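Local atomic coordinates of esterase (uncultured bacterium FLS12, PDB entry 4RGY), a protein that hydrolyses carboxylic esters as a low-temperature-active, alkaline esterase with an alpha/beta-hydrolase core. Residues A[7-12]-A[108-113]; A[61-66]-A[245-250]; A[224-229]-A[238-243]. One frame throughout, in Å; residues are numbered along the deposited sequence.

Contact 1: residues A[7-12]-A[108-113]; sequences CDFFSD and RSFFPL
Cys7 SG sits at the rim of the Phe111 ring, 3.8 Å from both Phe111 CZ and Phe111 CE2. The sulfur lies close to the ring plane, 5.0 Å from the centroid and 86° off the normal, so this sulfur-aromatic contact is made with ring C-H groups and not with the pi face. The neighbouring meeting, Phe9 with Phe110, is looser: Phe9 CB approaches Phe110 CZ at 4.1 Å, obliquely to that ring. Phe9 CG is placed between its backbone N and carbonyl carbon (chi1 64°), which swings the phenyl away from 108-113 and leaves CB to do the touching. The displaced ring packs on Leu106 of helix 95-110 and on Thr18 and Met20 of strand 16-25. Cys7 and Phe9 project from the same face of strand 2-11, and backbone bonds to Met20 and Thr18 fix that strand against its neighbour. Opposite them, Phe110 closes helix 95-110 and Phe111 is the first residue to leave helical geometry, so two successive aromatics reach the outermost strand of this chain's part of the sheet as the helix ends. Phe5 of the same chain meets the Phe111 ring, while Phe5 of the second subunit approaches Phe110 edge-to-face. Cys7 and Asp8 also pair with an antiparallel strand of that subunit, continuing the sheet across the interface. Between the two segments the chemistry is that of a polarisable sulfur and three phenylalanines, all buried and with no charged group taking part, a contact that depends on fit rather than on directed polar bonds.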
loop_
_atom_site.group_PDB
_atom_site.type_symbol
_atom_site.label_atom_id
_atom_site.label_comp_id
_atom_site.label_asym_id
_atom_site.label_seq_id
_atom_site.Cartn_x
_atom_site.Cartn_y
_atom_site.Cartn_z
ATOM N N CYS A 7 -7.305 -2.020 -0.017
ATOM C CA CYS A 7 -8.317 -1.895 1.021
ATOM C C CYS A 7 -8.012 -2.829 2.165
ATOM O O CYS A 7 -7.972 -4.053 1.978
ATOM C CB CYS A 7 -9.689 -2.281 0.450
ATOM S SG CYS A 7 -10.077 -1.601 -1.191
ATOM N N ASP A 8 -7.819 -2.271 3.354
ATOM C CA ASP A 8 -7.608 -3.059 4.557
ATOM C C ASP A 8 -8.839 -2.908 5.439
ATOM O O ASP A 8 -9.088 -1.836 6.000
ATOM C CB ASP A 8 -6.350 -2.598 5.284
ATOM C CG ASP A 8 -5.121 -2.720 4.427
ATOM O OD1 ASP A 8 -4.979 -3.761 3.763
ATOM O OD2 ASP A 8 -4.310 -1.769 4.396
ATOM N N PHE A 9 -9.602 -3.992 5.570
ATOM C CA PHE A 9 -10.923 -3.938 6.179
ATOM C C PHE A 9 -11.116 -5.141 7.089
ATOM O O PHE A 9 -10.307 -6.066 7.094
ATOM C CB PHE A 9 -12.007 -3.941 5.089
ATOM C CG PHE A 9 -12.028 -5.201 4.270
ATOM C CD1 PHE A 9 -11.195 -5.346 3.168
ATOM C CD2 PHE A 9 -12.872 -6.250 4.607
ATOM C CE1 PHE A 9 -11.201 -6.520 2.423
ATOM C CE2 PHE A 9 -12.884 -7.427 3.867
ATOM C CZ PHE A 9 -12.044 -7.556 2.774
ATOM N N PHE A 10 -12.197 -5.132 7.857
ATOM C CA PHE A 10 -12.469 -6.230 8.770
ATOM C C PHE A 10 -13.557 -7.142 8.244
ATOM O O PHE A 10 -14.627 -6.673 7.834
ATOM C CB PHE A 10 -12.869 -5.704 10.160
ATOM C CG PHE A 10 -12.938 -6.783 11.204
ATOM C CD1 PHE A 10 -11.778 -7.237 11.808
ATOM C CD2 PHE A 10 -14.151 -7.351 11.567
ATOM C CE1 PHE A 10 -11.819 -8.237 12.759
ATOM C CE2 PHE A 10 -14.204 -8.353 12.524
ATOM C CZ PHE A 10 -13.031 -8.788 13.126
ATOM N N SER A 11 -13.289 -8.446 8.265
ATOM C CA SER A 11 -14.308 -9.428 7.927
ATOM C C SER A 11 -14.924 -10.006 9.195
ATOM O O SER A 11 -14.247 -10.676 9.984
ATOM C CB SER A 11 -13.738 -10.562 7.076
ATOM O OG SER A 11 -14.678 -11.625 7.015
ATOM N N ASP A 12 -16.211 -9.737 9.389
ATOM C CA ASP A 12 -16.968 -10.310 10.491
ATOM C C ASP A 12 -17.129 -11.825 10.344
ATOM O O ASP A 12 -17.072 -12.563 11.325
ATOM C CB ASP A 12 -18.339 -9.635 10.581
ATOM C CG ASP A 12 -18.265 -8.261 11.222
ATOM O OD1 ASP A 12 -17.811 -8.179 12.384
ATOM O OD2 ASP A 12 -18.644 -7.266 10.564
ATOM N N ARG A 108 -19.613 -3.635 -2.320
ATOM C CA ARG A 108 -20.711 -2.780 -2.757
ATOM C C ARG A 108 -20.999 -1.647 -1.767
ATOM O O ARG A 108 -21.485 -0.585 -2.159
ATOM C CB ARG A 108 -21.963 -3.632 -2.995
ATOM C CG ARG A 108 -21.876 -4.459 -4.265
ATOM C CD ARG A 108 -22.870 -5.609 -4.266
ATOM N NE ARG A 108 -22.772 -6.362 -5.512
ATOM C CZ ARG A 108 -23.078 -7.649 -5.632
ATOM N NH1 ARG A 108 -23.499 -8.333 -4.579
ATOM N NH2 ARG A 108 -22.947 -8.246 -6.810
ATOM N N SER A 109 -20.690 -1.866 -0.494
ATOM C CA SER A 109 -20.878 -0.831 0.520
ATOM C C SER A 109 -19.801 0.258 0.408
ATOM O O SER A 109 -20.070 1.434 0.659
ATOM C CB SER A 109 -20.891 -1.440 1.925
ATOM O OG SER A 109 -19.579 -1.673 2.419
ATOM N N PHE A 110 -18.591 -0.126 -0.001
ATOM C CA PHE A 110 -17.485 0.823 -0.102
ATOM C C PHE A 110 -17.495 1.598 -1.422
ATOM O O PHE A 110 -17.155 2.788 -1.470
ATOM C CB PHE A 110 -16.140 0.092 -0.042
ATOM C CG PHE A 110 -15.876 -0.649 1.242
ATOM C CD1 PHE A 110 -16.479 -0.284 2.436
ATOM C CD2 PHE A 110 -14.978 -1.712 1.246
ATOM C CE1 PHE A 110 -16.202 -0.985 3.610
ATOM C CE2 PHE A 110 -14.702 -2.414 2.403
ATOM C CZ PHE A 110 -15.314 -2.057 3.586
ATOM N N PHE A 111 -17.827 0.904 -2.509
ATOM C CA PHE A 111 -17.614 1.401 -3.864
ATOM C C PHE A 111 -18.913 1.434 -4.663
ATOM O O PHE A 111 -19.871 0.731 -4.327
ATOM C CB PHE A 111 -16.565 0.537 -4.592
ATOM C CG PHE A 111 -15.192 0.586 -3.964
ATOM C CD1 PHE A 111 -14.424 1.744 -4.037
ATOM C CD2 PHE A 111 -14.675 -0.521 -3.312
ATOM C CE1 PHE A 111 -13.164 1.790 -3.462
ATOM C CE2 PHE A 111 -13.410 -0.474 -2.735
ATOM C CZ PHE A 111 -12.657 0.687 -2.818
ATOM N N PRO A 112 -18.956 2.252 -5.722
ATOM C CA PRO A 112 -20.178 2.393 -6.523
ATOM C C PRO A 112 -20.319 1.235 -7.508
ATOM O O PRO A 112 -20.189 1.403 -8.725
ATOM C CB PRO A 112 -19.961 3.732 -7.239
ATOM C CG PRO A 112 -18.489 3.850 -7.367
ATOM C CD PRO A 112 -17.921 3.222 -6.122
ATOM N N LEU A 113 -20.587 0.059 -6.948
ATOM C CA LEU A 113 -20.668 -1.177 -7.714
ATOM C C LEU A 113 -22.105 -1.640 -7.903
ATOM O O LEU A 113 -22.943 -1.493 -7.008
ATOM C CB LEU A 113 -19.879 -2.273 -6.999
ATOM C CG LEU A 113 -18.433 -1.944 -6.621
ATOM C CD1 LEU A 113 -17.798 -3.174 -6.002
ATOM C CD2 LEU A 113 -17.628 -1.478 -7.813
#

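Contact 2: residues A[61-66]-A[245-250]; sequences RRTSIE and HEWGYW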
loop_
_atom_site.group_PDB
_atom_site.type_symbol
_atom_site.label_atom_id
_atom_site.label_comp_id
_atom_site.label_asym_id
_atom_site.label_seq_id
_atom_site.Cartn_x
_atom_site.Cartn_y
_atom_site.Cartn_z
ATOM N N ARG A 61 -0.137 -7.696 -10.062
ATOM C CA ARG A 61 1.303 -7.777 -10.232
ATOM C C ARG A 61 1.723 -8.535 -11.480
ATOM O O ARG A 61 2.591 -8.072 -12.210
ATOM C CB ARG A 61 1.964 -8.375 -8.994
ATOM C CG ARG A 61 1.817 -7.508 -7.751
ATOM C CD ARG A 61 2.009 -8.302 -6.469
ATOM N NE ARG A 61 3.376 -8.790 -6.302
ATOM C CZ ARG A 61 3.797 -9.461 -5.235
ATOM N NH1 ARG A 61 2.953 -9.726 -4.235
ATOM N NH2 ARG A 61 5.056 -9.878 -5.162
ATOM N N ARG A 62 1.107 -9.686 -11.734
ATOM C CA ARG A 62 1.598 -10.595 -12.772
ATOM C C ARG A 62 0.863 -10.512 -14.098
ATOM O O ARG A 62 1.179 -11.256 -15.030
ATOM C CB ARG A 62 1.554 -12.028 -12.256
ATOM C CG ARG A 62 2.250 -12.188 -10.935
ATOM C CD ARG A 62 3.698 -11.783 -11.040
ATOM N NE ARG A 62 4.304 -11.727 -9.717
ATOM C CZ ARG A 62 4.690 -12.801 -9.042
ATOM N NH1 ARG A 62 4.540 -14.002 -9.581
ATOM N NH2 ARG A 62 5.227 -12.675 -7.832
ATOM N N THR A 63 -0.130 -9.632 -14.175
ATOM C CA THR A 63 -0.834 -9.369 -15.430
ATOM C C THR A 63 -1.004 -7.877 -15.612
ATOM O O THR A 63 -0.698 -7.087 -14.705
ATOM C CB THR A 63 -2.253 -10.004 -15.496
ATOM O OG1 THR A 63 -3.186 -9.244 -14.714
ATOM C CG2 THR A 63 -2.234 -11.454 -15.040
ATOM N N SER A 64 -1.544 -7.493 -16.763
ATOM C CA SER A 64 -1.916 -6.100 -16.988
ATOM C C SER A 64 -3.432 -5.908 -16.898
ATOM O O SER A 64 -3.999 -5.096 -17.629
ATOM C CB SER A 64 -1.384 -5.606 -18.333
ATOM O OG SER A 64 0.032 -5.627 -18.351
ATOM N N ILE A 65 -4.082 -6.652 -15.999
ATOM C CA ILE A 65 -5.529 -6.565 -15.832
ATOM C C ILE A 65 -6.088 -5.131 -15.769
ATOM O O ILE A 65 -7.117 -4.844 -16.394
ATOM C CB ILE A 65 -6.019 -7.431 -14.622
ATOM C CG1 ILE A 65 -7.547 -7.414 -14.510
ATOM C CG2 ILE A 65 -5.397 -6.974 -13.292
ATOM C CD1 ILE A 65 -8.238 -8.048 -15.697
ATOM N N GLU A 66 -5.428 -4.223 -15.043
ATOM C CA GLU A 66 -5.947 -2.858 -14.957
ATOM C C GLU A 66 -6.028 -2.197 -16.337
ATOM O O GLU A 66 -7.003 -1.515 -16.648
ATOM C CB GLU A 66 -5.110 -1.992 -14.015
ATOM C CG GLU A 66 -5.674 -0.585 -13.866
ATOM C CD GLU A 66 -4.813 0.310 -13.009
ATOM O OE1 GLU A 66 -4.180 -0.207 -12.074
ATOM O OE2 GLU A 66 -4.779 1.530 -13.274
ATOM N N HIS A 245 0.898 -24.009 -15.833
ATOM C CA HIS A 245 0.251 -23.317 -14.719
ATOM C C HIS A 245 1.082 -22.102 -14.345
ATOM O O HIS A 245 1.799 -22.106 -13.340
ATOM C CB HIS A 245 0.127 -24.259 -13.517
ATOM C CG HIS A 245 -1.021 -23.943 -12.605
ATOM N ND1 HIS A 245 -2.330 -24.180 -12.957
ATOM C CD2 HIS A 245 -1.054 -23.430 -11.350
ATOM C CE1 HIS A 245 -3.125 -23.825 -11.963
ATOM N NE2 HIS A 245 -2.376 -23.367 -10.974
ATOM N N GLU A 246 0.986 -21.064 -15.158
ATOM C CA GLU A 246 1.807 -19.886 -14.963
ATOM C C GLU A 246 1.132 -18.654 -15.533
ATOM O O GLU A 246 0.225 -18.744 -16.370
ATOM C CB GLU A 246 3.205 -20.093 -15.559
ATOM C CG GLU A 246 3.229 -20.333 -17.054
ATOM C CD GLU A 246 3.274 -19.043 -17.848
ATOM O OE1 GLU A 246 2.673 -18.990 -18.944
ATOM O OE2 GLU A 246 3.929 -18.085 -17.390
ATOM N N TRP A 247 1.616 -17.494 -15.102
ATOM C CA TRP A 247 0.922 -16.235 -15.319
ATOM C C TRP A 247 0.971 -15.657 -16.732
ATOM O O TRP A 247 0.107 -14.857 -17.088
ATOM C CB TRP A 247 1.363 -15.204 -14.271
ATOM C CG TRP A 247 0.720 -15.468 -12.962
ATOM C CD1 TRP A 247 1.252 -16.139 -11.895
ATOM C CD2 TRP A 247 -0.602 -15.090 -12.582
ATOM N NE1 TRP A 247 0.333 -16.190 -10.868
ATOM C CE2 TRP A 247 -0.815 -15.557 -11.273
ATOM C CE3 TRP A 247 -1.630 -14.392 -13.222
ATOM C CZ2 TRP A 247 -2.016 -15.360 -10.599
ATOM C CZ3 TRP A 247 -2.819 -14.192 -12.549
ATOM C CH2 TRP A 247 -3.000 -14.665 -11.248
ATOM N N GLY A 248 1.971 -16.039 -17.527
ATOM C CA GLY A 248 1.972 -15.677 -18.936
ATOM C C GLY A 248 0.699 -16.156 -19.620
ATOM O O GLY A 248 0.040 -15.406 -20.341
ATOM N N TYR A 249 0.337 -17.406 -19.366
ATOM C CA TYR A 249 -0.877 -17.972 -19.942
ATOM C C TYR A 249 -2.133 -17.233 -19.450
ATOM O O TYR A 249 -3.001 -16.895 -20.245
ATOM C CB TYR A 249 -0.936 -19.480 -19.649
ATOM C CG TYR A 249 -2.199 -20.161 -20.109
ATOM C CD1 TYR A 249 -2.389 -20.489 -21.450
ATOM C CD2 TYR A 249 -3.204 -20.477 -19.203
ATOM C CE1 TYR A 249 -3.554 -21.112 -21.869
ATOM C CE2 TYR A 249 -4.369 -21.097 -19.614
ATOM C CZ TYR A 249 -4.531 -21.404 -20.949
ATOM O OH TYR A 249 -5.686 -22.006 -21.361
ATOM N N TRP A 250 -2.222 -16.946 -18.154
ATOM C CA TRP A 250 -3.413 -16.264 -17.633
ATOM C C TRP A 250 -3.514 -14.810 -18.087
ATOM O O TRP A 250 -4.615 -14.296 -18.282
ATOM C CB TRP A 250 -3.484 -16.379 -16.108
ATOM C CG TRP A 250 -3.543 -17.829 -15.733
ATOM C CD1 TRP A 250 -4.294 -18.790 -16.336
ATOM C CD2 TRP A 250 -2.751 -18.498 -14.743
ATOM N NE1 TRP A 250 -4.050 -20.012 -15.761
ATOM C CE2 TRP A 250 -3.108 -19.861 -14.776
ATOM C CE3 TRP A 250 -1.794 -18.072 -13.814
ATOM C CZ2 TRP A 250 -2.529 -20.803 -13.933
ATOM C CZ3 TRP A 250 -1.217 -19.007 -12.981
ATOM C CH2 TRP A 250 -1.589 -20.364 -13.039
#
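Trp247 CG stands anti to its carbonyl carbon (chi1 -77°), which turns the indole toward Arg62 and Thr63; Arg62 CB is set against that indole by the backbone, CG, likewise anti to its carbonyl carbon, follows along the ring, and a bend at chi2 carries the rest of the chain off across it. The site belongs to the alpha/beta-hydrolase fold: His245, hydrogen-bonded to Asp216 and weakly to Ser126, is consistent with the histidine of a catalytic triad, and Trp247 starts the helix that follows. Arg62 CB lies over one face of the indole, 3.6 Å from Trp247 CG, and makes a CH-pi contact 26° off the normal of the five-membered ring. Thr63 CG2 meets the six-membered part obliquely, 3.5 Å from Trp247 CE3. The opposite face is met by Trp250 CE3, 3.4 Å above the indole plane, while Trp250 CH2 lies over the His245 ring. The indole is thus clamped on both faces, with Trp59 edge-to-face against it. The guanidinium, turned 77° from the indole, leaves the stack to Arg62 CB and CG and binds Glu66 of the fourth subunit. With an alanine in place of Trp247, Arg62 CB would probably lose the face it packs on and Trp250, which lies against His245, would be freer to shift. Thr63 OG1 accepts from Ile65 N in an ST turn and is also bonded to Trp59 O. Helix 247-260 is capped by Glu246, whose OE2 takes Gly248 N at 2.8 Å and whose OE1 takes Tyr249 N at 2.9 Å, both from above the carboxylate plane.

Contact 3: residues A[224-229]-A[238-243]; sequences RFRDHV and YEESPG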
loop_
_atom_site.group_PDB
_atom_site.type_symbol
_atom_site.label_atom_id
_atom_site.label_comp_id
_atom_site.label_asym_id
_atom_site.label_seq_id
_atom_site.Cartn_x
_atom_site.Cartn_y
_atom_site.Cartn_z
ATOM N N ARG A 224 -11.594 -33.948 -18.195
ATOM C CA ARG A 224 -12.674 -34.740 -17.605
ATOM C C ARG A 224 -13.895 -33.882 -17.257
ATOM O O ARG A 224 -15.038 -34.290 -17.502
ATOM C CB ARG A 224 -12.168 -35.550 -16.410
ATOM C CG ARG A 224 -11.316 -36.745 -16.853
ATOM C CD ARG A 224 -10.959 -37.690 -15.706
ATOM N NE ARG A 224 -10.256 -36.994 -14.639
ATOM C CZ ARG A 224 -10.844 -36.596 -13.521
ATOM N NH1 ARG A 224 -12.134 -36.847 -13.343
ATOM N NH2 ARG A 224 -10.155 -35.947 -12.594
ATOM N N PHE A 225 -13.665 -32.677 -16.736
ATOM C CA PHE A 225 -14.790 -31.794 -16.433
ATOM C C PHE A 225 -15.481 -31.335 -17.723
ATOM O O PHE A 225 -16.711 -31.320 -17.799
ATOM C CB PHE A 225 -14.352 -30.589 -15.580
ATOM C CG PHE A 225 -15.481 -29.656 -15.234
ATOM C CD1 PHE A 225 -16.353 -29.945 -14.191
ATOM C CD2 PHE A 225 -15.681 -28.491 -15.959
ATOM C CE1 PHE A 225 -17.401 -29.089 -13.884
ATOM C CE2 PHE A 225 -16.726 -27.629 -15.647
ATOM C CZ PHE A 225 -17.579 -27.930 -14.606
ATOM N N ARG A 226 -14.691 -30.947 -18.720
ATOM C CA ARG A 226 -15.227 -30.547 -20.017
ATOM C C ARG A 226 -16.117 -31.635 -20.604
ATOM O O ARG A 226 -17.251 -31.359 -21.019
ATOM C CB ARG A 226 -14.088 -30.257 -20.988
ATOM C CG ARG A 226 -14.571 -29.799 -22.364
ATOM C CD ARG A 226 -13.510 -30.011 -23.432
ATOM N NE ARG A 226 -13.295 -31.432 -23.687
ATOM C CZ ARG A 226 -12.341 -31.905 -24.479
ATOM N NH1 ARG A 226 -11.501 -31.063 -25.068
ATOM N NH2 ARG A 226 -12.214 -33.212 -24.664
ATOM N N ASP A 227 -15.610 -32.865 -20.631
ATOM C CA ASP A 227 -16.357 -33.974 -21.221
ATOM C C ASP A 227 -17.644 -34.224 -20.435
ATOM O O ASP A 227 -18.696 -34.506 -21.008
ATOM C CB ASP A 227 -15.495 -35.240 -21.288
ATOM C CG ASP A 227 -14.391 -35.150 -22.333
ATOM O OD1 ASP A 227 -14.392 -34.195 -23.135
ATOM O OD2 ASP A 227 -13.515 -36.035 -22.326
ATOM N N HIS A 228 -17.569 -34.061 -19.117
ATOM C CA HIS A 228 -18.741 -34.215 -18.271
ATOM C C HIS A 228 -19.815 -33.193 -18.619
ATOM O O HIS A 228 -20.965 -33.557 -18.891
ATOM C CB HIS A 228 -18.333 -34.089 -16.803
ATOM C CG HIS A 228 -19.474 -34.107 -15.836
ATOM N ND1 HIS A 228 -20.240 -35.229 -15.602
ATOM C CD2 HIS A 228 -19.944 -33.148 -15.003
ATOM C CE1 HIS A 228 -21.145 -34.952 -14.675
ATOM N NE2 HIS A 228 -20.989 -33.695 -14.301
ATOM N N VAL A 229 -19.455 -31.912 -18.631
ATOM C CA VAL A 229 -20.473 -30.893 -18.879
ATOM C C VAL A 229 -21.013 -30.947 -20.312
ATOM O O VAL A 229 -22.195 -30.680 -20.538
ATOM C CB VAL A 229 -20.016 -29.463 -18.483
ATOM C CG1 VAL A 229 -19.682 -29.419 -17.000
ATOM C CG2 VAL A 229 -18.831 -29.000 -19.324
ATOM N N TYR A 238 -15.276 -23.567 -24.209
ATOM C CA TYR A 238 -14.064 -24.269 -23.792
ATOM C C TYR A 238 -12.915 -23.915 -24.722
ATOM O O TYR A 238 -13.064 -23.974 -25.945
ATOM C CB TYR A 238 -14.252 -25.801 -23.791
ATOM C CG TYR A 238 -12.962 -26.527 -23.460
ATOM C CD1 TYR A 238 -12.580 -26.724 -22.138
ATOM C CD2 TYR A 238 -12.101 -26.972 -24.467
ATOM C CE1 TYR A 238 -11.392 -27.363 -21.823
ATOM C CE2 TYR A 238 -10.897 -27.609 -24.156
ATOM C CZ TYR A 238 -10.554 -27.797 -22.832
ATOM O OH TYR A 238 -9.375 -28.429 -22.482
ATOM N N GLU A 239 -11.762 -23.569 -24.154
ATOM C CA GLU A 239 -10.583 -23.254 -24.950
ATOM C C GLU A 239 -9.365 -23.931 -24.364
ATOM O O GLU A 239 -9.230 -24.027 -23.146
ATOM C CB GLU A 239 -10.350 -21.738 -24.988
ATOM C CG GLU A 239 -11.505 -20.932 -25.544
ATOM C CD GLU A 239 -11.133 -19.491 -25.867
ATOM O OE1 GLU A 239 -10.364 -18.859 -25.111
ATOM O OE2 GLU A 239 -11.625 -18.990 -26.895
ATOM N N GLU A 240 -8.468 -24.386 -25.226
ATOM C CA GLU A 240 -7.206 -24.940 -24.775
ATOM C C GLU A 240 -6.149 -24.569 -25.800
ATOM O O GLU A 240 -6.471 -24.308 -26.963
ATOM C CB GLU A 240 -7.294 -26.460 -24.610
ATOM C CG GLU A 240 -7.464 -27.209 -25.923
ATOM C CD GLU A 240 -7.474 -28.718 -25.739
ATOM O OE1 GLU A 240 -7.912 -29.202 -24.677
ATOM O OE2 GLU A 240 -7.033 -29.425 -26.670
ATOM N N SER A 241 -4.895 -24.541 -25.363
ATOM C CA SER A 241 -3.766 -24.163 -26.210
ATOM C C SER A 241 -2.509 -24.455 -25.400
ATOM O O SER A 241 -2.607 -24.738 -24.211
ATOM C CB SER A 241 -3.850 -22.682 -26.603
ATOM O OG SER A 241 -3.854 -21.837 -25.464
ATOM N N PRO A 242 -1.323 -24.408 -26.033
ATOM C CA PRO A 242 -0.111 -24.696 -25.258
ATOM C C PRO A 242 0.048 -23.790 -24.042
ATOM O O PRO A 242 -0.198 -22.584 -24.124
ATOM C CB PRO A 242 1.007 -24.426 -26.265
ATOM C CG PRO A 242 0.387 -24.751 -27.576
ATOM C CD PRO A 242 -1.024 -24.261 -27.469
ATOM N N GLY A 243 0.443 -24.375 -22.919
ATOM C CA GLY A 243 0.591 -23.596 -21.707
ATOM C C GLY A 243 0.720 -24.439 -20.463
ATOM O O GLY A 243 0.307 -25.601 -20.417
HETATM O O HOH W 1 -8.815 -31.739 -26.653
#
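Asp227 OD1 is gripped side-on by two nitrogens of Arg226, NE at 3.0 Å and NH2 at 2.8 Å, and this salt bridge steadies the arginine as it lies across Tyr238. Arg226 and Tyr238 join helix 219-232 to strand 236-241 within a beta-alpha-beta unit at one end of the central sheet. With CG anti to the backbone N (chi1 -179°), the Arg226 chain heads for the strand and bends at chi3, laying CD over the centre of the phenol. Arg226 CD is 3.4 Å from the ring centroid, 6° off the normal, a nearly ideal CH-pi contact. The guanidinium stands 76° from the ring plane and its CZ is displaced from the ring axis, an off-centre cation-pi contact; CD makes the closer approach to the centroid. Tyr238 OH donates to Glu240 OE1 at 2.7 Å, using the anti lone pair, and Tyr219 OH also bonds that oxygen; together they probably hold the carboxylate in position. Arg226 NH1 and Glu240 OE1 are 4.1 Å apart, too far for a salt bridge. A water links the charges instead, accepting from Arg226 NH1 at 3.2 Å and donating to Glu240 OE2 at 2.9 Å.

In the fold
From the N terminus, the chain enters contact 1 on strand 2-11, the outermost strand within this chain on one side of the sheet, and passes 61-66 before helix 95-110 returns to close that loop at 108-113. Contact 2 therefore crosses contact 1: it opens inside that loop and closes only at 245-250, tying the turn between helices 58-62 and 65-68 to the start of the last helix. Contact 3 is nested within contact 2, a short closure between helix 219-232 and strand 236-241, outermost within this chain on the other side. Contacts 1 and 3 lie about 35 Å apart, centre to centre; contacts 2 and 3 touch, Tyr249 CE1 packing 3.7 Å from Ser241 OG.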